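Local coordinates for protein luciferase-like monooxygenase (Streptomyces bottropensis, PDB 4US5) that probably works as a flavin-utilizing monooxygenase of the bacterial luciferase family, inserting or reducing molecular oxygen while acting on paired donors, at residues Arg65-Thr70 against Pro102-Leu107; Phe246-Ser251 against Ala266-Pro271; Ala208-Val211 against Asp215-Ser218. All blocks are in the same frame, centred on the assembly; numbering follows the deposited sequence.

Contact 1 (Arg65-Thr70 against Pro102-Leu107); sequences RIAAET and PDRIDL
Thr70 OG1 serves two bonds at once. It donates to the backbone oxygen of Ile66 over 2.8 Å and accepts an N-H from Arg104, with OG1 and NH2 2.9 Å apart. The acceptor lies almost in the guanidinium plane, and the N-H points at it fairly straight (152°). The other terminal nitrogen, Arg104 NH1, reaches Ala67 O, also at 2.9 Å, and this oxygen too lies at the guanidinium edge. A weak bond runs from NH1 to Thr70 O. Arginine suits the place because its flat, many-handed end can gather carbonyls where a helix runs out of its own N-H donors. With CG anti to its own carbonyl carbon (chi1 -68°), the Arg104 chain runs straight through chi2 and bends at chi3 (64°), which brings the guanidinium to the helix end. NH2 has a further acceptor in Ile73 O, so several acceptors fix the rotation of the guanidinium. A leucine at this position would keep some apolar bulk but is likely to leave Ala67 O and Thr70 OG1 without their donor. Beside this polar cluster, Ala67 CB meets Ile105 CD1 at 4.5 Å; its small methyl lets the helix come close. In this TIM-barrel fold helix 59-68 packs outside parallel strands 74-81 and 105-110; the contact joins its end and the following turn to the residues entering strand 105-110, where Ile105 also packs on helix 87-100.

Contact 2 (Phe246-Ser251 against Ala266-Pro271); sequences FHRRMS and AEMDKP
The guanidinium of Arg248 lies between two unlike partners: the selenium of Met268, present as selenomethionine, sits 3.6 Å above its centre on one face, and Pro271 O lies over the opposite face. Around the edge are two carbonyl oxygens, those of Glu267 and Lys270. Met268 arrives from the direction opposite to Arg248, and bends at chi2 and chi3 (-55° and -57°) curl its end back over the flat group, bringing CE to 3.8 Å from Arg248 NH2. A flexible thioether, here its selenium counterpart, can mould itself to such a face without competing for the N-H groups.

Those N-H groups turn to the backbone. Arg248 NH2 bonds Lys270 O at 2.9 Å, the straighter of the two bonds, with an N-H...O angle of 155°. NH1 bonds Glu267 O at 2.7 Å, but from above the carbonyl plane and through a more bent hydrogen bond. Glu267 O also accepts from Lys270 N, which comes to the opposite face of its plane, and so carries two bonds. NE is taken by Pro273 O, which gives every nitrogen of the guanidinium a backbone acceptor and should fix its rotation. The partial negative charge at the end of helix 261-268 probably suits a cation here. Within 266-271, Lys270 NZ and Glu267 OE2 form a salt bridge at 3.0 Å.

Arg248 thus ties the last turn of helix 233-251 to the end of helix 261-268 and the loop after it, in the connection between barrel strands 221-229 and 286-289; Met268 also packs back on Arg244 and Leu245 of the longer helix.

Contact 3 (Ala208-Val211 against Asp215-Ser218); sequences AAFV and DTPS
Phe210 extends its ring toward the loop residues Thr216 to Ser218, which come back past it. From CB, which serves as a spacer, the chain leaves with CG opposite the backbone N (chi1 -170°), a torsion that swings the ring off the helix end and across the turn. Along one side of the ring, CD2 comes to 3.9 Å from Ser218 C, and CE2 is 3.3 Å from the same carbon. CE2 also passes 3.6 Å from Thr216 O, an oxygen lying near the ring plane at its edge, as does Pro217 O. This is the connection of an alpha/beta barrel between helix 199-209 and the parallel strand 221-229, where the chain must reverse before entering the sheet. An aromatic residue suits the bend, for its flat disc fills the space between the two arms while its slightly positive hydrogen rim tolerates carbonyl oxygens. On the other side CE1 is 4.1 Å from Ser218 O. At the tip, CZ meets Ser218 O at 3.4 Å and Thr216 O at 3.5 Å. It also touches the methyl of Thr216, with CG2 at 3.8 Å from CZ. Thr216 is buried against Pro187, and the Phe210 ring packs further on Pro219.

Contact 1 is the most buried and ties a helix to a strand of the barrel wall, whereas contacts 2 and 3 are only partly buried and lie in the connections before successive strands. Contacts 1 and 2 share a chemistry, an arginine donating to backbone oxygens at a helix end, and in contact 1 to a threonine hydroxyl too; contact 2 adds selenium over the cation and a salt bridge. Contact 3 has no hydrogen bond between its segments and relies on an aromatic ring whose edge meets loop carbonyls. Along the chain contact 3 precedes strand 221-229 and contact 2 follows it. No two contacts touch; contacts 1 and 2 have centres about 38 Å apart.

Contact 1 (Arg65-Thr70 against Pro102-Leu107)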
ATOM      1  N   ARG B  65       0.147  -3.547   6.671  1.00 16.22           N
ATOM      2  CA  ARG B  65       0.824  -3.747   7.945  1.00 15.00           C
ATOM      3  C   ARG B  65      -0.050  -4.472   8.955  1.00 16.38           C
ATOM      4  O   ARG B  65       0.380  -5.423   9.595  1.00 16.74           O
ATOM      5  CB  ARG B  65       1.281  -2.418   8.505  1.00 14.73           C
ATOM      6  CG  ARG B  65       1.868  -2.484   9.925  1.00 15.40           C
ATOM      7  CD  ARG B  65       3.059  -3.433  10.008  1.00 15.28           C
ATOM      8  NE  ARG B  65       3.628  -3.387  11.343  1.00 17.39           N
ATOM      9  CZ  ARG B  65       4.311  -2.372  11.857  1.00 17.35           C
ATOM     10  NH1 ARG B  65       4.667  -1.344  11.120  1.00 17.96           N
ATOM     11  NH2 ARG B  65       4.670  -2.403  13.149  1.00 19.27           N
ATOM     12  N   ILE B  66      -1.272  -3.986   9.128  1.00 14.73           N
ATOM     13  CA  ILE B  66      -2.146  -4.528  10.168  1.00 15.21           C
ATOM     14  C   ILE B  66      -2.524  -5.980   9.925  1.00 15.62           C
ATOM     15  O   ILE B  66      -2.623  -6.745  10.880  1.00 16.33           O
ATOM     16  CB  ILE B  66      -3.416  -3.647  10.365  1.00 15.92           C
ATOM     17  CG1 ILE B  66      -2.988  -2.334  11.058  1.00 16.11           C
ATOM     18  CG2 ILE B  66      -4.503  -4.414  11.112  1.00 16.11           C
ATOM     19  CD1 ILE B  66      -4.074  -1.310  11.198  1.00 17.38           C
ATOM     20  N   ALA B  67      -2.682  -6.377   8.663  1.00 15.95           N
ATOM     21  CA  ALA B  67      -2.949  -7.792   8.352  1.00 13.97           C
ATOM     22  C   ALA B  67      -1.791  -8.694   8.754  1.00 17.54           C
ATOM     23  O   ALA B  67      -2.002  -9.863   9.121  1.00 15.84           O
ATOM     24  CB  ALA B  67      -3.288  -7.970   6.915  1.00 14.49           C
ATOM     25  N   ALA B  68      -0.576  -8.174   8.716  1.00 16.82           N
ATOM     26  CA  ALA B  68       0.607  -8.939   9.200  1.00 18.77           C
ATOM     27  C   ALA B  68       0.691  -9.044  10.718  1.00 20.95           C
ATOM     28  O   ALA B  68       1.401  -9.896  11.244  1.00 21.74           O
ATOM     29  CB  ALA B  68       1.902  -8.286   8.687  1.00 19.73           C
ATOM     30  N   GLU B  69       0.002  -8.142  11.420  1.00 19.81           N
ATOM     31  CA  GLU B  69       0.041  -8.053  12.890  1.00 20.25           C
ATOM     32  C   GLU B  69      -1.128  -8.788  13.562  1.00 19.14           C
ATOM     33  O   GLU B  69      -1.207  -8.800  14.783  1.00 20.66           O
ATOM     34  CB  GLU B  69      -0.018  -6.589  13.307  1.00 22.88           C
ATOM     35  CG  GLU B  69       1.126  -5.744  12.820  1.00 23.36           C
ATOM     36  CD  GLU B  69       2.369  -5.900  13.670  1.00 30.53           C
ATOM     37  OE1 GLU B  69       2.270  -6.510  14.759  1.00 36.43           O
ATOM     38  OE2 GLU B  69       3.442  -5.430  13.233  1.00 29.87           O
ATOM     39  N   THR B  70      -2.021  -9.369  12.763  1.00 20.37           N
ATOM     40  CA  THR B  70      -3.250  -9.972  13.241  1.00 20.06           C
ATOM     41  C   THR B  70      -3.478 -11.282  12.524  1.00 20.69           C
ATOM     42  O   THR B  70      -2.895 -11.542  11.481  1.00 19.63           O
ATOM     43  CB  THR B  70      -4.456  -9.054  12.978  1.00 18.36           C
ATOM     44  OG1 THR B  70      -4.512  -8.740  11.591  1.00 17.36           O
ATOM     45  CG2 THR B  70      -4.368  -7.794  13.768  1.00 18.54           C
ATOM     46  N   PRO B 102      -4.651 -14.338   2.332  1.00 20.53           N
ATOM     47  CA  PRO B 102      -5.710 -14.958   1.605  1.00 21.01           C
ATOM     48  C   PRO B 102      -7.045 -14.958   2.338  1.00 19.10           C
ATOM     49  O   PRO B 102      -7.148 -15.396   3.460  1.00 18.83           O
ATOM     50  CB  PRO B 102      -5.187 -16.405   1.346  1.00 23.36           C
ATOM     51  CG  PRO B 102      -3.981 -16.551   2.195  1.00 24.37           C
ATOM     52  CD  PRO B 102      -3.436 -15.170   2.374  1.00 24.33           C
ATOM     53  N   ASP B 103      -8.036 -14.458   1.634  1.00 20.28           N
ATOM     54  CA  ASP B 103      -9.435 -14.430   2.059  1.00 22.62           C
ATOM     55  C   ASP B 103      -9.647 -13.652   3.367  1.00 21.56           C
ATOM     56  O   ASP B 103     -10.651 -13.879   4.067  1.00 22.29           O
ATOM     57  CB  ASP B 103     -10.016 -15.865   2.187  1.00 24.75           C
ATOM     58  CG  ASP B 103     -11.538 -15.892   2.059  1.00 26.16           C
ATOM     59  OD1 ASP B 103     -12.104 -15.104   1.275  1.00 27.61           O
ATOM     60  OD2 ASP B 103     -12.169 -16.646   2.810  1.00 32.00           O
ATOM     61  N   ARG B 104      -8.752 -12.715   3.685  1.00 20.35           N
ATOM     62  CA  ARG B 104      -8.921 -11.871   4.862  1.00 19.53           C
ATOM     63  C   ARG B 104      -9.246 -10.397   4.554  1.00 18.13           C
ATOM     64  O   ARG B 104      -9.458  -9.601   5.501  1.00 18.67           O
ATOM     65  CB  ARG B 104      -7.694 -11.919   5.726  1.00 20.00           C
ATOM     66  CG  ARG B 104      -7.459 -13.281   6.388  1.00 21.83           C
ATOM     67  CD  ARG B 104      -6.247 -13.220   7.289  1.00 21.28           C
ATOM     68  NE  ARG B 104      -6.457 -12.306   8.382  1.00 21.48           N
ATOM     69  CZ  ARG B 104      -5.507 -11.585   8.958  1.00 19.65           C
ATOM     70  NH1 ARG B 104      -4.240 -11.631   8.533  1.00 19.84           N
ATOM     71  NH2 ARG B 104      -5.817 -10.769   9.944  1.00 18.65           N
ATOM     72  N   ILE B 105      -9.253 -10.017   3.285  1.00 17.74           N
ATOM     73  CA  ILE B 105      -9.206  -8.591   2.915  1.00 17.12           C
ATOM     74  C   ILE B 105     -10.577  -8.093   2.457  1.00 17.57           C
ATOM     75  O   ILE B 105     -11.236  -8.709   1.598  1.00 18.31           O
ATOM     76  CB  ILE B 105      -8.151  -8.317   1.815  1.00 17.34           C
ATOM     77  CG1 ILE B 105      -6.762  -8.732   2.272  1.00 17.06           C
ATOM     78  CG2 ILE B 105      -8.181  -6.862   1.371  1.00 17.18           C
ATOM     79  CD1 ILE B 105      -6.233  -8.075   3.540  1.00 17.10           C
ATOM     80  N   ASP B 106     -10.996  -6.971   3.029  1.00 17.50           N
ATOM     81  CA  ASP B 106     -12.176  -6.246   2.593  1.00 17.59           C
ATOM     82  C   ASP B 106     -11.747  -5.032   1.756  1.00 16.78           C
ATOM     83  O   ASP B 106     -10.897  -4.254   2.167  1.00 17.96           O
ATOM     84  CB  ASP B 106     -12.960  -5.713   3.808  1.00 17.89           C
ATOM     85  CG  ASP B 106     -13.595  -6.788   4.614  1.00 18.56           C
ATOM     86  OD1 ASP B 106     -13.793  -7.932   4.087  1.00 19.07           O
ATOM     87  OD2 ASP B 106     -13.947  -6.511   5.795  1.00 17.23           O
ATOM     88  N   LEU B 107     -12.392  -4.850   0.609  1.00 16.84           N
ATOM     89  CA  LEU B 107     -12.269  -3.662  -0.157  1.00 17.97           C
ATOM     90  C   LEU B 107     -13.552  -2.833  -0.024  1.00 18.98           C
ATOM     91  O   LEU B 107     -14.473  -2.947  -0.856  1.00 18.99           O
ATOM     92  CB  LEU B 107     -11.986  -4.013  -1.615  1.00 18.24           C
ATOM     93  CG  LEU B 107     -11.864  -2.902  -2.644  1.00 18.47           C
ATOM     94  CD1 LEU B 107     -11.068  -1.708  -2.142  1.00 20.54           C
ATOM     95  CD2 LEU B 107     -11.219  -3.448  -3.917  1.00 18.25           C
TER

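Contact 2 (Phe246-Ser251 against Ala266-Pro271)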
ATOM      1  N   PHE B 246     -14.278  19.388  19.850  1.00 20.58           N
ATOM      2  CA  PHE B 246     -13.830  19.347  18.458  1.00 23.33           C
ATOM      3  C   PHE B 246     -14.920  19.910  17.574  1.00 24.61           C
ATOM      4  O   PHE B 246     -14.653  20.714  16.679  1.00 24.99           O
ATOM      5  CB  PHE B 246     -13.447  17.908  18.032  1.00 21.57           C
ATOM      6  CG  PHE B 246     -12.891  17.801  16.629  1.00 21.80           C
ATOM      7  CD1 PHE B 246     -11.591  18.156  16.346  1.00 22.99           C
ATOM      8  CD2 PHE B 246     -13.698  17.336  15.598  1.00 22.90           C
ATOM      9  CE1 PHE B 246     -11.081  18.068  15.057  1.00 25.59           C
ATOM     10  CE2 PHE B 246     -13.210  17.233  14.302  1.00 24.38           C
ATOM     11  CZ  PHE B 246     -11.893  17.584  14.030  1.00 25.23           C
ATOM     12  N   HIS B 247     -16.172  19.579  17.864  1.00 25.49           N
ATOM     13  CA  HIS B 247     -17.259  20.138  17.065  1.00 27.76           C
ATOM     14  C   HIS B 247     -17.467  21.641  17.262  1.00 26.07           C
ATOM     15  O   HIS B 247     -17.767  22.336  16.318  1.00 26.43           O
ATOM     16  CB  HIS B 247     -18.583  19.425  17.323  1.00 27.60           C
ATOM     17  CG  HIS B 247     -18.835  18.308  16.382  1.00 30.64           C
ATOM     18  ND1 HIS B 247     -18.249  17.073  16.541  1.00 33.72           N
ATOM     19  CD2 HIS B 247     -19.553  18.245  15.237  1.00 30.81           C
ATOM     20  CE1 HIS B 247     -18.598  16.294  15.538  1.00 29.97           C
ATOM     21  NE2 HIS B 247     -19.427  16.968  14.759  1.00 36.37           N
ATOM     22  N   ARG B 248     -17.378  22.103  18.503  1.00 24.63           N
ATOM     23  CA  ARG B 248     -17.495  23.551  18.784  1.00 24.53           C
ATOM     24  C   ARG B 248     -16.454  24.278  17.960  1.00 26.34           C
ATOM     25  O   ARG B 248     -16.750  25.277  17.290  1.00 29.45           O
ATOM     26  CB  ARG B 248     -17.286  23.851  20.277  1.00 25.03           C
ATOM     27  CG  ARG B 248     -17.087  25.336  20.565  1.00 25.46           C
ATOM     28  CD  ARG B 248     -16.851  25.619  22.038  1.00 25.72           C
ATOM     29  NE  ARG B 248     -18.083  25.548  22.827  1.00 24.90           N
ATOM     30  CZ  ARG B 248     -18.142  25.774  24.134  1.00 28.37           C
ATOM     31  NH1 ARG B 248     -17.056  26.106  24.813  1.00 30.53           N
ATOM     32  NH2 ARG B 248     -19.296  25.702  24.760  1.00 29.93           N
ATOM     33  N   ARG B 249     -15.230  23.761  18.012  1.00 23.34           N
ATOM     34  CA  ARG B 249     -14.112  24.419  17.377  1.00 24.83           C
ATOM     35  C   ARG B 249     -14.250  24.418  15.871  1.00 25.46           C
ATOM     36  O   ARG B 249     -14.056  25.427  15.233  1.00 23.27           O
ATOM     37  CB  ARG B 249     -12.801  23.733  17.777  1.00 22.70           C
ATOM     38  CG  ARG B 249     -12.341  24.049  19.177  1.00 23.05           C
ATOM     39  CD  ARG B 249     -11.047  23.303  19.432  1.00 23.49           C
ATOM     40  NE  ARG B 249     -10.437  23.602  20.702  1.00 22.05           N
ATOM     41  CZ  ARG B 249      -9.290  23.066  21.103  1.00 24.41           C
ATOM     42  NH1 ARG B 249      -8.686  22.122  20.356  1.00 24.56           N
ATOM     43  NH2 ARG B 249      -8.780  23.401  22.260  1.00 24.19           N
HETATM   44  N   MSE B 250     -14.643  23.282  15.311  1.00 26.66           N
HETATM   45  CA  MSE B 250     -14.815  23.202  13.860  1.00 25.74           C
HETATM   46  C   MSE B 250     -15.917  24.136  13.398  1.00 26.18           C
HETATM   47  O   MSE B 250     -15.812  24.731  12.324  1.00 25.50           O
HETATM   48  CB  MSE B 250     -15.113  21.777  13.408  1.00 28.81           C
HETATM   49  CG  MSE B 250     -13.941  20.812  13.654  1.00 29.96           C
HETATM   50 SE   MSE B 250     -12.407  21.147  12.460  1.00 37.66          SE
HETATM   51  CE  MSE B 250     -13.102  20.360  10.772  1.00 37.79           C
ATOM     52  N   SER B 251     -16.968  24.299  14.195  1.00 24.19           N
ATOM     53  CA  SER B 251     -18.069  25.189  13.805  1.00 26.07           C
ATOM     54  C   SER B 251     -17.606  26.642  13.738  1.00 29.99           C
ATOM     55  O   SER B 251     -18.237  27.460  13.089  1.00 31.56           O
ATOM     56  CB  SER B 251     -19.280  25.060  14.757  1.00 25.10           C
ATOM     57  OG  SER B 251     -19.052  25.638  16.030  1.00 23.92           O
ATOM     58  N   ALA B 266     -13.678  21.354  30.784  1.00 34.84           N
ATOM     59  CA  ALA B 266     -13.635  22.757  31.220  1.00 35.85           C
ATOM     60  C   ALA B 266     -14.177  23.708  30.178  1.00 34.05           C
ATOM     61  O   ALA B 266     -15.031  24.547  30.486  1.00 35.72           O
ATOM     62  CB  ALA B 266     -12.207  23.147  31.600  1.00 36.74           C
ATOM     63  N   GLU B 267     -13.720  23.575  28.935  1.00 30.47           N
ATOM     64  CA  GLU B 267     -14.231  24.421  27.850  1.00 29.53           C
ATOM     65  C   GLU B 267     -15.726  24.291  27.620  1.00 28.94           C
ATOM     66  O   GLU B 267     -16.406  25.287  27.354  1.00 30.68           O
ATOM     67  CB  GLU B 267     -13.494  24.151  26.526  1.00 32.29           C
ATOM     68  CG  GLU B 267     -12.074  24.677  26.475  1.00 37.61           C
ATOM     69  CD  GLU B 267     -12.027  26.188  26.685  1.00 43.19           C
ATOM     70  OE1 GLU B 267     -12.518  26.934  25.807  1.00 44.83           O
ATOM     71  OE2 GLU B 267     -11.559  26.610  27.760  1.00 47.35           O
HETATM   72  N   MSE B 268     -16.249  23.059  27.642  1.00 27.57           N
HETATM   73  CA  MSE B 268     -17.646  22.866  27.275  1.00 29.17           C
HETATM   74  C   MSE B 268     -18.563  23.326  28.388  1.00 32.40           C
HETATM   75  O   MSE B 268     -19.741  23.516  28.157  1.00 33.97           O
HETATM   76  CB  MSE B 268     -17.935  21.418  26.913  1.00 29.01           C
HETATM   77  CG  MSE B 268     -17.175  21.022  25.637  1.00 25.87           C
HETATM   78 SE   MSE B 268     -17.504  22.148  24.084  1.00 31.32          SE
HETATM   79  CE  MSE B 268     -19.456  21.995  23.931  1.00 29.06           C
ATOM     80  N   ASP B 269     -18.029  23.494  29.597  1.00 35.48           N
ATOM     81  CA  ASP B 269     -18.805  24.095  30.695  1.00 40.39           C
ATOM     82  C   ASP B 269     -18.990  25.610  30.512  1.00 41.24           C
ATOM     83  O   ASP B 269     -19.824  26.215  31.189  1.00 45.30           O
ATOM     84  CB  ASP B 269     -18.159  23.800  32.064  1.00 41.32           C
ATOM     85  CG  ASP B 269     -18.426  22.374  32.558  1.00 43.99           C
ATOM     86  OD1 ASP B 269     -19.384  21.744  32.090  1.00 45.60           O
ATOM     87  OD2 ASP B 269     -17.651  21.883  33.395  1.00 49.84           O
ATOM     88  N   LYS B 270     -18.222  26.222  29.616  1.00 41.06           N
ATOM     89  CA  LYS B 270     -18.363  27.638  29.336  1.00 40.56           C
ATOM     90  C   LYS B 270     -19.352  27.850  28.201  1.00 41.57           C
ATOM     91  O   LYS B 270     -19.525  26.977  27.352  1.00 36.22           O
ATOM     92  CB  LYS B 270     -17.019  28.263  28.965  1.00 42.10           C
ATOM     93  CG  LYS B 270     -15.906  28.051  29.991  1.00 44.88           C
ATOM     94  CD  LYS B 270     -14.530  28.169  29.345  1.00 48.26           C
ATOM     95  CE  LYS B 270     -13.365  28.051  30.364  1.00 50.09           C
ATOM     96  NZ  LYS B 270     -12.094  28.666  29.872  1.00 50.64           N
ATOM     97  N   PRO B 271     -19.999  29.027  28.175  1.00 43.02           N
ATOM     98  CA  PRO B 271     -20.919  29.364  27.097  1.00 41.96           C
ATOM     99  C   PRO B 271     -20.251  29.271  25.725  1.00 40.22           C
ATOM    100  O   PRO B 271     -19.045  29.528  25.601  1.00 40.41           O
ATOM    101  CB  PRO B 271     -21.306  30.823  27.396  1.00 47.28           C
ATOM    102  CG  PRO B 271     -21.057  31.005  28.861  1.00 48.23           C
ATOM    103  CD  PRO B 271     -19.919  30.089  29.208  1.00 46.66           C
TER

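Contact 3 (Ala208-Val211 against Asp215-Ser218)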
ATOM      1  N   ALA B 208     -35.113  -3.346   1.470  1.00 28.76           N
ATOM      2  CA  ALA B 208     -36.316  -3.447   0.596  1.00 29.06           C
ATOM      3  C   ALA B 208     -35.970  -3.558  -0.902  1.00 32.67           C
ATOM      4  O   ALA B 208     -36.520  -4.409  -1.603  1.00 32.74           O
ATOM      5  CB  ALA B 208     -37.215  -2.266   0.826  1.00 27.90           C
ATOM      6  N   ALA B 209     -35.043  -2.726  -1.367  1.00 29.16           N
ATOM      7  CA  ALA B 209     -34.647  -2.679  -2.768  1.00 27.94           C
ATOM      8  C   ALA B 209     -33.579  -3.722  -3.170  1.00 28.16           C
ATOM      9  O   ALA B 209     -33.193  -3.804  -4.342  1.00 28.56           O
ATOM     10  CB  ALA B 209     -34.171  -1.275  -3.115  1.00 30.11           C
ATOM     11  N   PHE B 210     -33.106  -4.518  -2.217  1.00 29.94           N
ATOM     12  CA  PHE B 210     -31.956  -5.384  -2.471  1.00 31.13           C
ATOM     13  C   PHE B 210     -32.214  -6.322  -3.653  1.00 32.78           C
ATOM     14  O   PHE B 210     -33.202  -7.059  -3.663  1.00 31.24           O
ATOM     15  CB  PHE B 210     -31.595  -6.204  -1.231  1.00 29.51           C
ATOM     16  CG  PHE B 210     -30.278  -6.934  -1.347  1.00 29.17           C
ATOM     17  CD1 PHE B 210     -29.067  -6.248  -1.225  1.00 26.60           C
ATOM     18  CD2 PHE B 210     -30.248  -8.296  -1.579  1.00 27.98           C
ATOM     19  CE1 PHE B 210     -27.857  -6.918  -1.337  1.00 27.55           C
ATOM     20  CE2 PHE B 210     -29.044  -8.968  -1.693  1.00 29.68           C
ATOM     21  CZ  PHE B 210     -27.839  -8.279  -1.558  1.00 27.77           C
ATOM     22  N   VAL B 211     -31.260  -6.356  -4.578  1.00 30.94           N
ATOM     23  CA  VAL B 211     -31.216  -7.339  -5.656  1.00 31.55           C
ATOM     24  C   VAL B 211     -29.959  -8.197  -5.491  1.00 32.79           C
ATOM     25  O   VAL B 211     -28.860  -7.681  -5.582  1.00 31.51           O
ATOM     26  CB  VAL B 211     -31.139  -6.645  -7.011  1.00 31.10           C
ATOM     27  CG1 VAL B 211     -31.027  -7.660  -8.143  1.00 33.07           C
ATOM     28  CG2 VAL B 211     -32.335  -5.726  -7.197  1.00 30.58           C
ATOM     29  N   ASP B 215     -21.790 -12.835  -5.042  1.00 50.39           N
ATOM     30  CA  ASP B 215     -21.506 -13.638  -3.835  1.00 52.30           C
ATOM     31  C   ASP B 215     -22.401 -13.216  -2.694  1.00 45.32           C
ATOM     32  O   ASP B 215     -22.149 -13.558  -1.553  1.00 44.89           O
ATOM     33  CB  ASP B 215     -20.022 -13.608  -3.451  1.00 58.06           C
ATOM     34  CG  ASP B 215     -19.130 -14.153  -4.562  1.00 64.03           C
ATOM     35  OD1 ASP B 215     -19.306 -15.322  -4.984  1.00 63.03           O
ATOM     36  OD2 ASP B 215     -18.278 -13.387  -5.047  1.00 65.75           O
ATOM     37  N   THR B 216     -23.480 -12.506  -3.014  1.00 43.36           N
ATOM     38  CA  THR B 216     -24.304 -11.896  -1.995  1.00 37.76           C
ATOM     39  C   THR B 216     -25.812 -12.140  -2.220  1.00 33.51           C
ATOM     40  O   THR B 216     -26.502 -11.292  -2.785  1.00 31.27           O
ATOM     41  CB  THR B 216     -23.999 -10.388  -1.985  1.00 40.29           C
ATOM     42  OG1 THR B 216     -22.580 -10.201  -2.137  1.00 38.12           O
ATOM     43  CG2 THR B 216     -24.456  -9.753  -0.702  1.00 39.53           C
ATOM     44  N   PRO B 217     -26.321 -13.299  -1.768  1.00 34.05           N
ATOM     45  CA  PRO B 217     -27.727 -13.646  -2.013  1.00 34.47           C
ATOM     46  C   PRO B 217     -28.722 -12.845  -1.192  1.00 33.26           C
ATOM     47  O   PRO B 217     -29.879 -12.741  -1.577  1.00 32.28           O
ATOM     48  CB  PRO B 217     -27.794 -15.109  -1.609  1.00 33.61           C
ATOM     49  CG  PRO B 217     -26.752 -15.261  -0.571  1.00 37.34           C
ATOM     50  CD  PRO B 217     -25.626 -14.368  -1.043  1.00 33.96           C
ATOM     51  N   SER B 218     -28.275 -12.311  -0.050  1.00 34.31           N
ATOM     52  CA  SER B 218     -29.158 -11.549   0.853  1.00 33.46           C
ATOM     53  C   SER B 218     -28.461 -10.238   1.312  1.00 32.30           C
ATOM     54  O   SER B 218     -27.220 -10.123   1.205  1.00 28.26           O
ATOM     55  CB  SER B 218     -29.534 -12.426   2.041  1.00 36.54           C
ATOM     56  OG  SER B 218     -28.375 -12.943   2.645  1.00 45.30           O
TER